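Local coordinates for ABC transporter substrate binding protein (Ribose) (Agrobacterium vitis, PDB 5DKV), which probably serves as the sugar-binding component of an ABC transporter and holds alpha-D-tagatopyranose in its pocket here, at residues 245-259 against 264-276. Sequence-based numbering, arbitrary orientation. Where two conformers were deposited one is given.
Sequences SGTIKVVAFDAPGSV and KSGLIDFAIAQHP. With T6T (alpha-D-tagatopyranose), chain E.
Gln-274 and Asp-254 meet where two parallel strands run out into the sugar pocket. Followed outward, Gln-274 starts with CG anti to its carbonyl carbon (chi1 -58°), which sets CG 3.6 Å from CE2 of Phe-253; CD stays beside the same ring carbon, and the amide plane stands 57° from the ring. OE1 is taken by Ser-140 OG. NE2 lies at the ring edge, in its plane, and spends both protons: one N-H runs almost straight to OD2 of Asp-254 (2.9 Å), on the syn lone pair, the other to O4 of the tagatose. Asp-254 OD1 in turn accepts from the sugar O3 at 2.6 Å, and Tyr-322 OH also bonds OD2, so amide and carboxylate fix each other while each holds a different sugar hydroxyl.

Behind the pocket the backbones form a parallel ladder: Asp-269 N to Val-250 O, Ala-252 N to Phe-270 O, Ile-272 N to Ala-252 O, and Asp-254 N to Ile-272 O. The last acceptor lies over one face of the Phe-253 ring, whose CE1 rests 3.8 Å from Ile-272 CG2. On the other face of the sheet, Val-259 CG1 packs on Ala-271 CB (3.8 Å) and Ile-268 CD1. At the far end water replaces direct pairing: one molecule joins Lys-249 NZ to Asp-269 OD2, and two others link Ser-245 OG to Ser-265.

The strands belong to a right-handed beta-alpha-beta unit closed by helix 259-264, in a sugar-binding protein of the periplasmic type. Strand 249-253 lies between 223-226 and 270-273; helix 142-156 packs against Val-251 and Phe-270, and helix 229-241 against Ile-268 on the opposite face.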
loop_
_atom_site.group_PDB
_atom_site.type_symbol
_atom_site.label_atom_id
_atom_site.label_comp_id
_atom_site.label_asym_id
_atom_site.label_seq_id
_atom_site.Cartn_x
_atom_site.Cartn_y
_atom_site.Cartn_z
ATOM N N SER A 245 8.532 24.048 5.747
ATOM C CA SER A 245 7.506 23.355 6.509
ATOM C C SER A 245 6.312 24.265 6.722
ATOM O O SER A 245 6.470 25.419 7.147
ATOM C CB SER A 245 8.045 22.877 7.845
ATOM O OG SER A 245 7.006 22.246 8.574
ATOM N N GLY A 246 5.129 23.761 6.391
ATOM C CA GLY A 246 3.892 24.513 6.520
ATOM C C GLY A 246 3.558 25.420 5.341
ATOM O O GLY A 246 2.427 25.880 5.195
ATOM N N THR A 247 4.551 25.708 4.516
ATOM C CA THR A 247 4.358 26.528 3.319
ATOM C C THR A 247 4.060 25.662 2.098
ATOM O O THR A 247 3.103 25.907 1.364
ATOM C CB THR A 247 5.585 27.389 3.059
ATOM O OG1 THR A 247 5.797 28.225 4.203
ATOM C CG2 THR A 247 5.393 28.254 1.813
ATOM N N ILE A 248 4.895 24.659 1.871
ATOM C CA ILE A 248 4.595 23.640 0.872
ATOM C C ILE A 248 3.786 22.578 1.590
ATOM O O ILE A 248 4.305 21.928 2.481
ATOM C CB ILE A 248 5.851 23.023 0.248
ATOM C CG1 ILE A 248 6.698 24.079 -0.481
ATOM C CG2 ILE A 248 5.479 21.923 -0.722
ATOM C CD1 ILE A 248 8.101 23.561 -0.893
ATOM N N LYS A 249 2.529 22.395 1.179
ATOM C CA LYS A 249 1.616 21.514 1.901
ATOM C C LYS A 249 1.932 20.093 1.477
ATOM O O LYS A 249 2.246 19.838 0.310
ATOM C CB LYS A 249 0.153 21.850 1.605
ATOM C CG LYS A 249 -0.244 23.304 1.909
ATOM C CD LYS A 249 0.002 23.672 3.357
ATOM C CE LYS A 249 -0.547 25.081 3.680
ATOM N NZ LYS A 249 -0.283 25.466 5.095
ATOM N N VAL A 250 1.828 19.161 2.415
ATOM C CA VAL A 250 2.096 17.763 2.119
ATOM C C VAL A 250 0.929 16.892 2.519
ATOM O O VAL A 250 0.404 16.997 3.637
ATOM C CB VAL A 250 3.364 17.265 2.842
ATOM C CG1 VAL A 250 3.626 15.762 2.550
ATOM C CG2 VAL A 250 4.571 18.118 2.469
ATOM N N VAL A 251 0.510 16.042 1.581
ATOM C CA VAL A 251 -0.418 14.966 1.864
ATOM C C VAL A 251 0.361 13.697 1.612
ATOM O O VAL A 251 0.913 13.491 0.543
ATOM C CB VAL A 251 -1.711 15.012 0.995
ATOM C CG1 VAL A 251 -2.562 13.769 1.203
ATOM C CG2 VAL A 251 -2.508 16.244 1.336
ATOM N N ALA A 252 0.407 12.858 2.640
ATOM C CA ALA A 252 1.202 11.655 2.615
ATOM C C ALA A 252 0.323 10.444 2.744
ATOM O O ALA A 252 -0.486 10.352 3.661
ATOM C CB ALA A 252 2.214 11.672 3.736
ATOM N N PHE A 253 0.498 9.505 1.828
ATOM C CA PHE A 253 -0.152 8.213 1.934
ATOM C C PHE A 253 0.572 7.366 2.955
ATOM O O PHE A 253 1.782 7.480 3.106
ATOM C CB PHE A 253 -0.159 7.494 0.582
ATOM C CG PHE A 253 -1.457 6.786 0.271
ATOM C CD1 PHE A 253 -2.545 7.482 -0.198
ATOM C CD2 PHE A 253 -1.571 5.402 0.434
ATOM C CE1 PHE A 253 -3.725 6.854 -0.480
ATOM C CE2 PHE A 253 -2.766 4.759 0.134
ATOM C CZ PHE A 253 -3.836 5.480 -0.324
ATOM N N ASP A 254 -0.188 6.513 3.638
ATOM C CA ASP A 254 0.283 5.626 4.705
ATOM C C ASP A 254 0.552 6.407 5.988
ATOM O O ASP A 254 0.476 7.641 6.009
ATOM C CB ASP A 254 1.500 4.794 4.262
ATOM C CG ASP A 254 1.137 3.807 3.157
ATOM O OD1 ASP A 254 1.773 3.837 2.069
ATOM O OD2 ASP A 254 0.185 3.009 3.387
ATOM N N ALA A 255 0.764 5.677 7.076
ATOM C CA ALA A 255 0.819 6.299 8.407
ATOM C C ALA A 255 1.890 5.661 9.291
ATOM O O ALA A 255 1.585 5.020 10.305
ATOM C CB ALA A 255 -0.536 6.222 9.065
ATOM N N PRO A 256 3.161 5.851 8.930
ATOM C CA PRO A 256 4.207 5.414 9.852
ATOM C C PRO A 256 4.193 6.264 11.122
ATOM O O PRO A 256 3.578 7.333 11.145
ATOM C CB PRO A 256 5.494 5.625 9.059
ATOM C CG PRO A 256 5.173 6.670 8.079
ATOM C CD PRO A 256 3.713 6.519 7.738
ATOM N N GLY A 257 4.888 5.804 12.148
ATOM C CA GLY A 257 4.915 6.488 13.427
ATOM C C GLY A 257 5.285 7.953 13.346
ATOM O O GLY A 257 4.823 8.754 14.155
ATOM N N SER A 258 6.133 8.295 12.379
ATOM C CA SER A 258 6.581 9.669 12.195
ATOM C C SER A 258 5.436 10.657 11.914
ATOM O O SER A 258 5.632 11.864 12.047
ATOM C CB SER A 258 7.588 9.736 11.053
ATOM O OG SER A 258 7.066 9.088 9.910
ATOM N N VAL A 259 4.251 10.180 11.532
ATOM C CA VAL A 259 3.191 11.136 11.196
ATOM C C VAL A 259 2.729 11.910 12.431
ATOM O O VAL A 259 2.182 12.992 12.305
ATOM C CB VAL A 259 1.935 10.481 10.532
ATOM C CG1 VAL A 259 2.303 9.800 9.224
ATOM C CG2 VAL A 259 1.188 9.540 11.506
ATOM N N LYS A 264 1.960 17.255 13.980
ATOM C CA LYS A 264 2.018 18.237 15.071
ATOM C C LYS A 264 2.771 19.498 14.678
ATOM O O LYS A 264 2.358 20.611 15.013
ATOM C CB LYS A 264 2.676 17.615 16.312
ATOM C CG LYS A 264 1.717 17.292 17.446
ATOM C CD LYS A 264 1.572 15.780 17.704
ATOM C CE LYS A 264 0.412 15.142 16.942
ATOM N NZ LYS A 264 -0.845 15.943 17.177
ATOM N N SER A 265 3.867 19.321 13.950
ATOM C CA SER A 265 4.750 20.425 13.595
ATOM C C SER A 265 4.276 21.190 12.365
ATOM O O SER A 265 4.832 22.226 12.019
ATOM C CB SER A 265 6.153 19.903 13.328
ATOM O OG SER A 265 6.169 19.266 12.060
ATOM N N GLY A 266 3.284 20.654 11.672
ATOM C CA GLY A 266 2.745 21.320 10.501
ATOM C C GLY A 266 3.428 20.896 9.209
ATOM O O GLY A 266 3.071 21.376 8.129
ATOM N N LEU A 267 4.377 19.967 9.310
ATOM C CA LEU A 267 5.133 19.544 8.137
ATOM C C LEU A 267 4.252 18.800 7.146
ATOM O O LEU A 267 4.431 18.946 5.944
ATOM C CB LEU A 267 6.316 18.684 8.544
ATOM C CG LEU A 267 7.194 18.142 7.406
ATOM C CD1 LEU A 267 7.752 19.268 6.529
ATOM C CD2 LEU A 267 8.343 17.292 7.989
ATOM N N ILE A 268 3.309 18.003 7.643
ATOM C CA ILE A 268 2.327 17.349 6.778
ATOM C C ILE A 268 0.957 17.742 7.287
ATOM O O ILE A 268 0.787 17.960 8.495
ATOM C CB ILE A 268 2.489 15.805 6.719
ATOM C CG1 ILE A 268 2.105 15.139 8.031
ATOM C CG2 ILE A 268 3.936 15.446 6.374
ATOM C CD1 ILE A 268 2.035 13.613 7.924
ATOM N N ASP A 269 0.003 17.888 6.360
ATOM C CA ASP A 269 -1.356 18.281 6.699
ATOM C C ASP A 269 -2.286 17.079 6.894
ATOM O O ASP A 269 -3.167 17.124 7.755
ATOM C CB ASP A 269 -1.932 19.197 5.620
ATOM C CG ASP A 269 -1.615 20.666 5.873
ATOM O OD1 ASP A 269 -0.558 20.953 6.471
ATOM O OD2 ASP A 269 -2.433 21.527 5.486
ATOM N N PHE A 270 -2.105 16.028 6.086
ATOM C CA PHE A 270 -2.915 14.826 6.182
ATOM C C PHE A 270 -2.071 13.599 5.915
ATOM O O PHE A 270 -1.218 13.609 5.032
ATOM C CB PHE A 270 -4.085 14.843 5.183
ATOM C CG PHE A 270 -5.019 15.995 5.362
ATOM C CD1 PHE A 270 -6.025 15.926 6.298
ATOM C CD2 PHE A 270 -4.899 17.138 4.584
ATOM C CE1 PHE A 270 -6.886 16.953 6.483
ATOM C CE2 PHE A 270 -5.756 18.200 4.766
ATOM C CZ PHE A 270 -6.765 18.113 5.707
ATOM N N ALA A 271 -2.340 12.551 6.670
ATOM C CA ALA A 271 -1.830 11.226 6.364
ATOM C C ALA A 271 -3.013 10.341 6.046
ATOM O O ALA A 271 -3.970 10.276 6.811
ATOM C CB ALA A 271 -1.018 10.668 7.526
ATOM N N ILE A 272 -2.962 9.681 4.895
ATOM C CA ILE A 272 -4.019 8.761 4.486
ATOM C C ILE A 272 -3.627 7.322 4.880
ATOM O O ILE A 272 -2.888 6.654 4.172
ATOM C CB ILE A 272 -4.309 8.838 2.961
ATOM C CG1 ILE A 272 -4.444 10.288 2.460
ATOM C CG2 ILE A 272 -5.562 8.018 2.639
ATOM C CD1 ILE A 272 -5.418 11.115 3.224
ATOM N N ALA A 273 -4.083 6.881 6.053
ATOM C CA ALA A 273 -3.793 5.534 6.569
ATOM C C ALA A 273 -4.607 4.493 5.813
ATOM O O ALA A 273 -5.816 4.588 5.716
ATOM C CB ALA A 273 -4.087 5.448 8.089
ATOM N N GLN A 274 -3.950 3.490 5.253
ATOM C CA GLN A 274 -4.648 2.291 4.879
ATOM C C GLN A 274 -4.933 1.510 6.149
ATOM O O GLN A 274 -4.588 1.949 7.245
ATOM C CB GLN A 274 -3.812 1.465 3.910
ATOM C CG GLN A 274 -3.419 2.218 2.629
ATOM C CD GLN A 274 -2.709 1.322 1.656
ATOM O OE1 GLN A 274 -3.352 0.574 0.950
ATOM N NE2 GLN A 274 -1.376 1.387 1.623
ATOM N N HIS A 275 -5.534 0.344 5.966
ATOM C CA HIS A 275 -5.835 -0.604 7.053
ATOM C C HIS A 275 -5.110 -1.921 6.810
ATOM O O HIS A 275 -5.737 -2.929 6.537
ATOM C CB HIS A 275 -7.332 -0.840 7.136
ATOM C CG HIS A 275 -8.112 0.356 7.599
ATOM N ND1 HIS A 275 -9.470 0.305 7.826
ATOM C CD2 HIS A 275 -7.737 1.631 7.861
ATOM C CE1 HIS A 275 -9.901 1.490 8.212
ATOM N NE2 HIS A 275 -8.871 2.316 8.242
ATOM N N PRO A 276 -3.776 -1.911 6.874
ATOM C CA PRO A 276 -3.054 -3.159 6.561
ATOM C C PRO A 276 -3.414 -4.336 7.454
ATOM O O PRO A 276 -3.391 -5.470 6.974
ATOM C CB PRO A 276 -1.583 -2.779 6.759
ATOM C CG PRO A 276 -1.593 -1.461 7.464
ATOM C CD PRO A 276 -2.867 -0.777 7.049
HETATM O O3 T6T E . 1.744 1.941 0.232
HETATM C C3 T6T E . 2.079 0.630 0.668
HETATM C C4 T6T E . 1.519 -0.344 -0.275
HETATM O O4 T6T E . 0.048 -0.223 -0.281
HETATM C C5 T6T E . 2.068 -0.139 -1.618
HETATM O O5 T6T E . 1.626 -1.156 -2.532
HETATM C C6 T6T E . 3.584 -0.245 -1.632
HETATM O O6 T6T E . 4.139 0.692 -0.663
HETATM C C2 T6T E . 3.611 0.470 0.671
HETATM O O2 T6T E . 3.898 -0.830 1.129
HETATM C C1 T6T E . 4.339 1.478 1.467
HETATM O O1 T6T E . 3.977 1.450 2.811
HETATM O O HOH W 1 5.166 23.817 10.026
HETATM O O HOH W 2 7.970 21.217 10.789
HETATM O O HOH W 3 4.660 21.346 5.044
HETATM O O HOH W 4 -2.287 23.965 6.368
HETATM O O HOH W 5 1.800 20.241 5.099
#